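Local coordinates for protein N-formylglutamate amidohydrolase (PDB 2Q7S) that binds a zinc ion and probably acts as a hydrolase of the N-formylglutamate amidohydrolase family, at residues Val27-His32 with Arg146-Ala151; Arg79-Pro84 with Gln138-Arg143; Ala60-Val65 with Leu169-Met174. All blocks are in the same frame, centred on the assembly; numbering follows the deposited sequence. Where two conformers were deposited one is given.

Overall arrangement
All three contacts are buried in one alpha/beta fold. Contacts 1 and 3 meet at neighbouring strands of the main sheet, 26-30 and 166-174, through backbone bonds of Asp29 with Leu169 and Leu171, and each supplies a histidine to the zinc. Contact 2 lies farther from the centre of the chain, where a loop meets helix 134-163, which contact 1 also uses. The chemistry changes with place. Contact 1 turns on one tyrosine-carboxylate hydrogen bond, contact 2 on an arginine laid flat on a tyrosine, and contact 3 on leucines packed against a tryptophan. His32 holds zinc through one ring nitrogen and Asp83 through the other, and His149 bonds to Pro84 O, so contacts 1 and 2 also touch directly.

Contact 1: Val27-His32 with Arg146-Ala151; sequences VCDSPH and RPYHAA. With ZN (zinc ion), chain C.
Asp29 meets Tyr148 with every atom of its side chain except OD1. Its CB already lies 3.1 Å from Tyr148 OH. CG sits between the backbone N and the carbonyl carbon (chi1 80°), and this places OD2 at the tyrosine oxygen. Tyr148 OH donates to Asp29 OD2 at 2.5 Å; OD2 accepts with its anti lone pair, the one turned away from OD1. OD2 lies in the plane of the ring, at its edge, while the carboxylate is turned 49° from that plane. The other oxygen, OD1, is hydrogen-bonded to His168 and Asn170. Both oxygens of this buried carboxylate are therefore held, and its rotation is fixed.

Pro31 supplies the apolar side of the contact. Its CB is 4.1 Å from Tyr148 CZ. On the other side, Pro31 CG stands 3.9 Å above the centre of the His32 ring. His32 ND1 binds zinc at 2.1 Å, and Asp55 and His172 complete the protein ligands. The tyrosine thus backs the chain just before a metal ligand.

Strand 26-30 runs between the parallel strands 71-75 and 166-174 of the main sheet. Helix 134-163 packs against this sheet: Tyr148 also rests on Leu73 and Ala75, and Val27 meets Leu152, Ala155 and Val156 farther along the same helix.

Contact 2: Arg79-Pro84 with Gln138-Arg143; sequences RVYIDP and QRRINR
The guanidinium of Arg140 lies flat on one face of the Tyr81 ring, an off-centre cation-pi stack with planes 9° apart and centres 4.2 Å apart. The stack pins the loop between strands 71-75 and 96-97 to helix 134-163 of the alpha/beta fold. The arginine chain crosses the ring as it goes. Its CD stands over the middle of the face, 3.8 Å from the ring centroid, as a CH-pi contact, and the guanidinium is displaced toward CE1. The chain is extended from CG to NE, which carries it along the tyrosine. Tyr144 and Phe41 make edge-to-face contacts with the same ring. Water 1 lies at the edge of the guanidinium, a weak partner of Arg140 NH1 that also donates to Val80 O.

The same arginine grips the backbone of the loop. Arg140 NH1 donates to Tyr81 O at 2.7 Å, on a lone pair in the carbonyl plane, with a bent N-H...O angle of 140°. Arg140 NH2 bonds to Tyr128 OH, and Tyr81 OH to Asp40. Stack and bond together fix the rotation of the group.

Next along the loop, Ile82 sends its CD1 to helix 134-163, 3.6 Å from Ile141 CG1. The loop is also braced from within. Arg79 NE forms a salt bridge with Asp83 OD2 at 3.2 Å, and the carboxylate is met from above its plane.

Contact 3: Ala60-Val65 with Leu169-Met174; sequences ALWEAV and LNLHSM. With ZN (zinc ion), chain C.
The chain leaves helix 58-61 at Trp62, which opens a type I turn closing at Val65, and its CA stays 8.5 Å from that of Leu171 on strand 166-174. Trp62 sits between the central mixed sheet and helix 267-289 of an alpha/beta fold: Leu171 packs on it from the sheet, Leu275 and Thr279 from the helix. Side chains alternate along the strand. Leu169 and Leu171 point toward the tryptophan, and His172 points away from it, toward the zinc.

Leu171 spreads both methyls over one face of the indole. CD1 is 3.7 Å from the centroid of the five-membered ring, 17° off its normal, a CH-pi contact. CD2 lies toward the rim of the same face, 3.6 Å from Trp62 CE2 and next to CZ2. CG is anti to the carbonyl carbon (chi1 -56°), and this sets both methyls against the same face, CD1 over the pyrrole ring and CD2 by the CE2 side. Leu169 adds a looser touch, with CD1 4.4 Å from Trp62 CZ3.

The indole nitrogen is satisfied through water. Trp62 NE1 donates to water 3 at 3.0 Å, and the water donates to His172 O at 2.8 Å. This ties the turn to the backbone of a metal ligand.

On the other side of the strand, His172 ND1 binds zinc at 2.0 Å. Its second nitrogen is held from within the strand: NE2 donates to Asn170 OD1 at 2.7 Å, in the plane of the imidazole but 55° above the carbonyl plane of the amide.

Contact 1: Val27-His32 with Arg146-Ala151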
loop_
_atom_site.group_PDB
_atom_site.type_symbol
_atom_site.label_atom_id
_atom_site.label_comp_id
_atom_site.label_asym_id
_atom_site.label_seq_id
_atom_site.Cartn_x
_atom_site.Cartn_y
_atom_site.Cartn_z
ATOM N N VAL A 27 -9.656 8.560 2.175
ATOM C CA VAL A 27 -8.516 8.735 1.259
ATOM C C VAL A 27 -7.805 7.384 1.222
ATOM O O VAL A 27 -7.474 6.836 2.280
ATOM C CB VAL A 27 -7.554 9.819 1.769
ATOM C CG1 VAL A 27 -6.286 9.934 0.884
ATOM C CG2 VAL A 27 -8.278 11.134 1.881
ATOM N N CYS A 28 -7.582 6.853 0.014
ATOM C CA CYS A 28 -7.056 5.499 -0.158
ATOM C C CYS A 28 -5.820 5.533 -1.037
ATOM O O CYS A 28 -5.831 6.195 -2.070
ATOM C CB CYS A 28 -8.128 4.581 -0.726
ATOM S SG CYS A 28 -9.551 4.421 0.312
ATOM N N ASP A 29 -4.714 4.898 -0.611
ATOM C CA ASP A 29 -3.598 4.799 -1.523
ATOM C C ASP A 29 -3.135 3.354 -1.805
ATOM O O ASP A 29 -3.201 2.528 -0.950
ATOM C CB ASP A 29 -2.472 5.718 -1.157
ATOM C CG ASP A 29 -1.627 5.208 -0.076
ATOM O OD1 ASP A 29 -2.178 4.924 0.993
ATOM O OD2 ASP A 29 -0.383 5.155 -0.284
ATOM N N SER A 30 -2.732 3.129 -3.058
ATOM C CA SER A 30 -2.177 1.861 -3.542
ATOM C C SER A 30 -0.710 2.206 -3.942
ATOM O O SER A 30 -0.403 2.545 -5.121
ATOM C CB SER A 30 -3.021 1.315 -4.706
ATOM O OG SER A 30 -2.528 0.132 -5.332
ATOM N N PRO A 31 0.222 2.050 -2.991
ATOM C CA PRO A 31 1.639 2.411 -3.271
ATOM C C PRO A 31 2.442 1.412 -4.122
ATOM O O PRO A 31 3.531 1.729 -4.579
ATOM C CB PRO A 31 2.253 2.499 -1.872
ATOM C CG PRO A 31 1.416 1.580 -1.055
ATOM C CD PRO A 31 0.023 1.612 -1.595
ATOM N N HIS A 32 1.935 0.193 -4.244
ATOM C CA HIS A 32 2.672 -0.917 -4.763
ATOM C C HIS A 32 2.211 -1.483 -6.070
ATOM O O HIS A 32 2.790 -2.445 -6.526
ATOM C CB HIS A 32 2.683 -1.985 -3.699
ATOM C CG HIS A 32 3.495 -1.604 -2.516
ATOM N ND1 HIS A 32 3.402 -2.247 -1.312
ATOM C CD2 HIS A 32 4.423 -0.626 -2.355
ATOM C CE1 HIS A 32 4.243 -1.692 -0.454
ATOM N NE2 HIS A 32 4.886 -0.714 -1.065
ATOM N N ARG A 146 8.526 11.776 -3.742
ATOM C CA ARG A 146 8.053 13.043 -3.195
ATOM C C ARG A 146 6.710 13.481 -3.803
ATOM O O ARG A 146 5.816 13.881 -3.085
ATOM C CB ARG A 146 9.117 14.124 -3.329
ATOM C CG ARG A 146 10.358 13.931 -2.385
ATOM C CD ARG A 146 11.160 15.233 -2.306
ATOM N NE ARG A 146 12.527 14.987 -1.899
ATOM C CZ ARG A 146 12.942 14.887 -0.642
ATOM N NH1 ARG A 146 12.091 14.969 0.346
ATOM N NH2 ARG A 146 14.221 14.672 -0.392
ATOM N N PRO A 147 6.562 13.422 -5.141
ATOM C CA PRO A 147 5.243 13.689 -5.726
ATOM C C PRO A 147 4.136 12.802 -5.232
ATOM O O PRO A 147 3.047 13.305 -4.924
ATOM C CB PRO A 147 5.486 13.473 -7.220
ATOM C CG PRO A 147 6.864 13.747 -7.404
ATOM C CD PRO A 147 7.546 13.202 -6.196
ATOM N N TYR A 148 4.393 11.484 -5.186
ATOM C CA TYR A 148 3.442 10.560 -4.643
ATOM C C TYR A 148 3.060 10.976 -3.232
ATOM O O TYR A 148 1.866 11.112 -2.906
ATOM C CB TYR A 148 3.990 9.128 -4.646
ATOM C CG TYR A 148 2.990 8.106 -4.122
ATOM C CD1 TYR A 148 2.107 7.481 -4.982
ATOM C CD2 TYR A 148 2.921 7.788 -2.767
ATOM C CE1 TYR A 148 1.174 6.557 -4.510
ATOM C CE2 TYR A 148 2.030 6.834 -2.309
ATOM C CZ TYR A 148 1.136 6.250 -3.183
ATOM O OH TYR A 148 0.215 5.312 -2.747
ATOM N N HIS A 149 4.051 11.174 -2.366
ATOM C CA HIS A 149 3.727 11.530 -0.984
ATOM C C HIS A 149 3.103 12.910 -0.789
ATOM O O HIS A 149 2.143 13.055 0.020
ATOM C CB HIS A 149 4.894 11.258 -0.020
ATOM C CG HIS A 149 4.771 9.912 0.590
ATOM N ND1 HIS A 149 4.136 9.708 1.792
ATOM C CD2 HIS A 149 5.014 8.680 0.073
ATOM C CE1 HIS A 149 4.042 8.404 2.018
ATOM N NE2 HIS A 149 4.548 7.756 0.983
ATOM N N ALA A 150 3.547 13.902 -1.552
ATOM C CA ALA A 150 2.832 15.207 -1.573
ATOM C C ALA A 150 1.320 15.053 -1.923
ATOM O O ALA A 150 0.466 15.719 -1.306
ATOM C CB ALA A 150 3.494 16.211 -2.512
ATOM N N ALA A 151 1.004 14.152 -2.856
ATOM C CA ALA A 151 -0.400 13.948 -3.311
ATOM C C ALA A 151 -1.167 13.329 -2.163
ATOM O O ALA A 151 -2.288 13.752 -1.893
ATOM C CB ALA A 151 -0.484 13.044 -4.530
HETATM ZN ZN ZN C . 2.136 -3.829 -0.698
#

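Contact 2: Arg79-Pro84 with Gln138-Arg143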
loop_
_atom_site.group_PDB
_atom_site.type_symbol
_atom_site.label_atom_id
_atom_site.label_comp_id
_atom_site.label_asym_id
_atom_site.label_seq_id
_atom_site.Cartn_x
_atom_site.Cartn_y
_atom_site.Cartn_z
ATOM N N ARG A 79 7.302 -0.410 -6.972
ATOM C CA ARG A 79 7.800 -0.325 -5.612
ATOM C C ARG A 79 9.207 -0.880 -5.436
ATOM O O ARG A 79 9.874 -0.489 -4.466
ATOM C CB ARG A 79 6.836 -0.984 -4.621
ATOM C CG ARG A 79 6.729 -2.449 -4.706
ATOM C CD ARG A 79 7.687 -3.154 -3.791
ATOM N NE ARG A 79 7.384 -3.093 -2.371
ATOM C CZ ARG A 79 6.709 -3.994 -1.659
ATOM N NH1 ARG A 79 6.164 -5.056 -2.222
ATOM N NH2 ARG A 79 6.573 -3.819 -0.356
ATOM N N VAL A 80 9.609 -1.823 -6.323
ATOM C CA VAL A 80 10.964 -2.370 -6.350
ATOM C C VAL A 80 11.987 -1.356 -6.880
ATOM O O VAL A 80 13.199 -1.566 -6.751
ATOM C CB VAL A 80 11.049 -3.661 -7.197
ATOM C CG1 VAL A 80 12.485 -4.141 -7.279
ATOM C CG2 VAL A 80 10.141 -4.746 -6.601
ATOM N N TYR A 81 11.499 -0.277 -7.486
ATOM C CA TYR A 81 12.331 0.857 -7.913
ATOM C C TYR A 81 12.497 1.871 -6.791
ATOM O O TYR A 81 13.624 2.251 -6.412
ATOM C CB TYR A 81 11.711 1.504 -9.126
ATOM C CG TYR A 81 12.476 2.655 -9.737
ATOM C CD1 TYR A 81 13.641 2.436 -10.482
ATOM C CD2 TYR A 81 12.010 3.961 -9.618
ATOM C CE1 TYR A 81 14.313 3.485 -11.095
ATOM C CE2 TYR A 81 12.711 5.024 -10.194
ATOM C CZ TYR A 81 13.834 4.781 -10.953
ATOM O OH TYR A 81 14.505 5.824 -11.555
ATOM N N ILE A 82 11.369 2.331 -6.260
ATOM C CA ILE A 82 11.356 2.985 -4.982
ATOM C C ILE A 82 10.018 2.742 -4.339
ATOM O O ILE A 82 8.995 2.725 -5.013
ATOM C CB ILE A 82 11.719 4.472 -5.093
ATOM C CG1 ILE A 82 11.855 5.091 -3.697
ATOM C CG2 ILE A 82 10.772 5.234 -6.031
ATOM C CD1 ILE A 82 12.532 6.546 -3.725
ATOM N N ASP A 83 10.036 2.498 -3.040
ATOM C CA ASP A 83 8.846 2.025 -2.325
ATOM C C ASP A 83 8.253 3.180 -1.533
ATOM O O ASP A 83 8.801 3.512 -0.488
ATOM C CB ASP A 83 9.226 0.927 -1.359
ATOM C CG ASP A 83 8.047 0.301 -0.698
ATOM O OD1 ASP A 83 6.957 0.918 -0.667
ATOM O OD2 ASP A 83 8.203 -0.848 -0.228
ATOM N N PRO A 84 7.108 3.737 -1.991
ATOM C CA PRO A 84 6.534 4.851 -1.242
ATOM C C PRO A 84 6.026 4.556 0.166
ATOM O O PRO A 84 5.739 5.514 0.867
ATOM C CB PRO A 84 5.365 5.324 -2.116
ATOM C CG PRO A 84 5.425 4.560 -3.355
ATOM C CD PRO A 84 6.281 3.394 -3.159
ATOM N N GLN A 138 18.773 9.779 -4.679
ATOM C CA GLN A 138 18.151 11.061 -4.461
ATOM C C GLN A 138 17.179 11.379 -5.599
ATOM O O GLN A 138 16.100 11.864 -5.346
ATOM C CB GLN A 138 19.207 12.144 -4.298
ATOM C CG GLN A 138 19.893 12.124 -2.906
ATOM C CD GLN A 138 21.071 13.046 -2.843
ATOM O OE1 GLN A 138 21.664 13.351 -3.874
ATOM N NE2 GLN A 138 21.428 13.514 -1.626
ATOM N N ARG A 139 17.552 11.085 -6.849
ATOM C CA ARG A 139 16.713 11.393 -7.999
ATOM C C ARG A 139 15.454 10.558 -8.040
ATOM O O ARG A 139 14.347 11.076 -8.326
ATOM C CB ARG A 139 17.532 11.311 -9.294
ATOM C CG ARG A 139 18.496 12.476 -9.417
ATOM C CD ARG A 139 19.059 12.602 -10.821
ATOM N NE ARG A 139 19.985 11.522 -11.122
ATOM C CZ ARG A 139 21.299 11.570 -10.934
ATOM N NH1 ARG A 139 21.873 12.665 -10.447
ATOM N NH2 ARG A 139 22.035 10.510 -11.241
ATOM N N ARG A 140 15.572 9.271 -7.690
ATOM C CA ARG A 140 14.363 8.457 -7.465
ATOM C C ARG A 140 13.438 9.132 -6.478
ATOM O O ARG A 140 12.217 9.239 -6.722
ATOM C CB ARG A 140 14.656 7.006 -6.957
ATOM C CG ARG A 140 15.470 6.223 -7.948
ATOM C CD ARG A 140 15.564 4.788 -7.593
ATOM N NE ARG A 140 16.550 4.093 -8.430
ATOM C CZ ARG A 140 16.732 2.780 -8.398
ATOM N NH1 ARG A 140 15.999 2.043 -7.576
ATOM N NH2 ARG A 140 17.660 2.209 -9.151
ATOM N N ILE A 141 13.996 9.534 -5.349
ATOM C CA ILE A 141 13.188 10.161 -4.304
ATOM C C ILE A 141 12.482 11.404 -4.830
ATOM O O ILE A 141 11.298 11.527 -4.640
ATOM C CB ILE A 141 13.995 10.504 -3.027
ATOM C CG1 ILE A 141 14.422 9.229 -2.295
ATOM C CG2 ILE A 141 13.130 11.385 -2.073
ATOM C CD1 ILE A 141 15.533 9.392 -1.245
ATOM N N ASN A 142 13.202 12.304 -5.527
ATOM C CA ASN A 142 12.604 13.548 -6.010
ATOM C C ASN A 142 11.531 13.364 -7.091
ATOM O O ASN A 142 10.501 14.025 -7.062
ATOM C CB ASN A 142 13.700 14.504 -6.529
ATOM C CG ASN A 142 14.617 14.955 -5.446
ATOM O OD1 ASN A 142 14.239 14.922 -4.276
ATOM N ND2 ASN A 142 15.830 15.374 -5.812
ATOM N N ARG A 143 11.804 12.485 -8.054
ATOM C CA ARG A 143 10.951 12.317 -9.199
ATOM C C ARG A 143 9.721 11.453 -8.939
ATOM O O ARG A 143 8.713 11.676 -9.581
ATOM C CB ARG A 143 11.728 11.710 -10.363
ATOM C CG ARG A 143 12.921 12.500 -10.782
ATOM C CD ARG A 143 13.880 11.611 -11.640
ATOM N NE ARG A 143 15.004 12.356 -12.175
ATOM C CZ ARG A 143 15.982 11.830 -12.911
ATOM N NH1 ARG A 143 15.987 10.534 -13.199
ATOM N NH2 ARG A 143 16.967 12.605 -13.350
HETATM O O HOH W 1 15.691 -1.095 -6.356
HETATM O O HOH W 2 15.272 8.532 -11.055
#

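Contact 3: Ala60-Val65 with Leu169-Met174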
loop_
_atom_site.group_PDB
_atom_site.type_symbol
_atom_site.label_atom_id
_atom_site.label_comp_id
_atom_site.label_asym_id
_atom_site.label_seq_id
_atom_site.Cartn_x
_atom_site.Cartn_y
_atom_site.Cartn_z
ATOM N N ALA A 60 -7.081 -1.282 -9.291
ATOM C CA ALA A 60 -8.319 -1.615 -10.056
ATOM C C ALA A 60 -9.308 -2.374 -9.165
ATOM O O ALA A 60 -10.519 -2.224 -9.327
ATOM C CB ALA A 60 -7.986 -2.438 -11.325
ATOM N N LEU A 61 -8.793 -3.162 -8.202
ATOM C CA LEU A 61 -9.651 -3.896 -7.238
ATOM C C LEU A 61 -10.474 -2.913 -6.430
ATOM O O LEU A 61 -11.653 -3.149 -6.181
ATOM C CB LEU A 61 -8.864 -4.761 -6.276
ATOM C CG LEU A 61 -8.298 -6.125 -6.749
ATOM C CD1 LEU A 61 -7.444 -6.702 -5.627
ATOM C CD2 LEU A 61 -9.430 -7.062 -7.162
ATOM N N TRP A 62 -9.851 -1.787 -6.080
ATOM C CA TRP A 62 -10.549 -0.758 -5.317
ATOM C C TRP A 62 -11.071 0.406 -6.129
ATOM O O TRP A 62 -11.240 1.516 -5.590
ATOM C CB TRP A 62 -9.644 -0.272 -4.203
ATOM C CG TRP A 62 -9.274 -1.312 -3.155
ATOM C CD1 TRP A 62 -8.198 -2.161 -3.192
ATOM C CD2 TRP A 62 -9.911 -1.540 -1.879
ATOM N NE1 TRP A 62 -8.139 -2.914 -2.035
ATOM C CE2 TRP A 62 -9.159 -2.534 -1.206
ATOM C CE3 TRP A 62 -11.036 -0.999 -1.240
ATOM C CZ2 TRP A 62 -9.510 -3.016 0.062
ATOM C CZ3 TRP A 62 -11.396 -1.500 0.044
ATOM C CH2 TRP A 62 -10.623 -2.476 0.663
ATOM N N GLU A 63 -11.350 0.184 -7.408
ATOM C CA GLU A 63 -11.911 1.259 -8.269
ATOM C C GLU A 63 -13.128 2.029 -7.717
ATOM O O GLU A 63 -13.250 3.176 -8.003
ATOM C CB GLU A 63 -12.274 0.720 -9.664
ATOM C CG GLU A 63 -13.329 -0.333 -9.632
ATOM C CD GLU A 63 -14.135 -0.422 -10.896
ATOM O OE1 GLU A 63 -13.612 -0.051 -11.976
ATOM O OE2 GLU A 63 -15.294 -0.893 -10.801
ATOM N N ALA A 64 -13.978 1.392 -6.910
ATOM C CA ALA A 64 -15.205 1.993 -6.280
ATOM C C ALA A 64 -14.985 3.195 -5.397
ATOM O O ALA A 64 -15.901 3.945 -5.147
ATOM C CB ALA A 64 -15.894 0.967 -5.433
ATOM N N VAL A 65 -13.781 3.333 -4.861
ATOM C CA VAL A 65 -13.472 4.365 -3.910
ATOM C C VAL A 65 -13.942 5.798 -4.313
ATOM O O VAL A 65 -14.624 6.427 -3.500
ATOM C CB VAL A 65 -11.942 4.314 -3.531
ATOM C CG1 VAL A 65 -11.500 5.593 -2.785
ATOM C CG2 VAL A 65 -11.687 3.120 -2.657
ATOM N N LEU A 169 -7.062 4.460 4.042
ATOM C CA LEU A 169 -6.815 3.022 3.750
ATOM C C LEU A 169 -5.548 2.913 2.890
ATOM O O LEU A 169 -5.434 3.526 1.851
ATOM C CB LEU A 169 -7.995 2.348 3.081
ATOM C CG LEU A 169 -9.402 2.461 3.709
ATOM C CD1 LEU A 169 -10.470 1.664 2.915
ATOM C CD2 LEU A 169 -9.380 2.044 5.185
ATOM N N ASN A 170 -4.589 2.155 3.383
ATOM C CA ASN A 170 -3.348 1.819 2.703
ATOM C C ASN A 170 -3.503 0.387 2.121
ATOM O O ASN A 170 -3.681 -0.577 2.862
ATOM C CB ASN A 170 -2.213 1.933 3.764
ATOM C CG ASN A 170 -0.835 1.817 3.180
ATOM O OD1 ASN A 170 -0.120 0.852 3.464
ATOM N ND2 ASN A 170 -0.436 2.787 2.392
ATOM N N LEU A 171 -3.470 0.249 0.794
ATOM C CA LEU A 171 -4.001 -0.900 0.128
ATOM C C LEU A 171 -2.903 -1.752 -0.472
ATOM O O LEU A 171 -2.054 -1.227 -1.190
ATOM C CB LEU A 171 -4.974 -0.424 -1.008
ATOM C CG LEU A 171 -6.118 0.500 -0.567
ATOM C CD1 LEU A 171 -6.961 1.006 -1.766
ATOM C CD2 LEU A 171 -7.000 -0.158 0.461
ATOM N N HIS A 172 -2.974 -3.077 -0.248
ATOM C CA HIS A 172 -1.933 -4.013 -0.667
ATOM C C HIS A 172 -2.493 -5.341 -1.086
ATOM O O HIS A 172 -3.671 -5.651 -0.887
ATOM C CB HIS A 172 -0.932 -4.273 0.500
ATOM C CG HIS A 172 -0.246 -3.052 0.937
ATOM N ND1 HIS A 172 1.008 -2.703 0.479
ATOM C CD2 HIS A 172 -0.682 -2.030 1.697
ATOM C CE1 HIS A 172 1.320 -1.524 0.976
ATOM N NE2 HIS A 172 0.315 -1.096 1.714
ATOM N N SER A 173 -1.630 -6.102 -1.722
ATOM C CA SER A 173 -1.798 -7.550 -1.821
ATOM C C SER A 173 -0.509 -8.267 -1.414
ATOM O O SER A 173 0.583 -7.737 -1.503
ATOM C CB SER A 173 -2.213 -7.940 -3.243
ATOM O OG SER A 173 -1.146 -7.767 -4.133
HETATM N N MSE A 174 -0.648 -9.524 -1.084
HETATM C CA MSE A 174 0.437 -10.286 -0.551
HETATM C C MSE A 174 0.463 -11.685 -1.188
HETATM O O MSE A 174 -0.604 -12.245 -1.560
HETATM C CB MSE A 174 0.281 -10.351 0.977
HETATM C CG MSE A 174 -1.084 -10.727 1.435
HETATM SE SE MSE A 174 -1.230 -10.973 3.364
HETATM C CE MSE A 174 -2.969 -11.770 3.127
HETATM ZN ZN ZN C . 2.136 -3.829 -0.698
HETATM O O HOH W 3 -5.913 -4.052 -0.413
#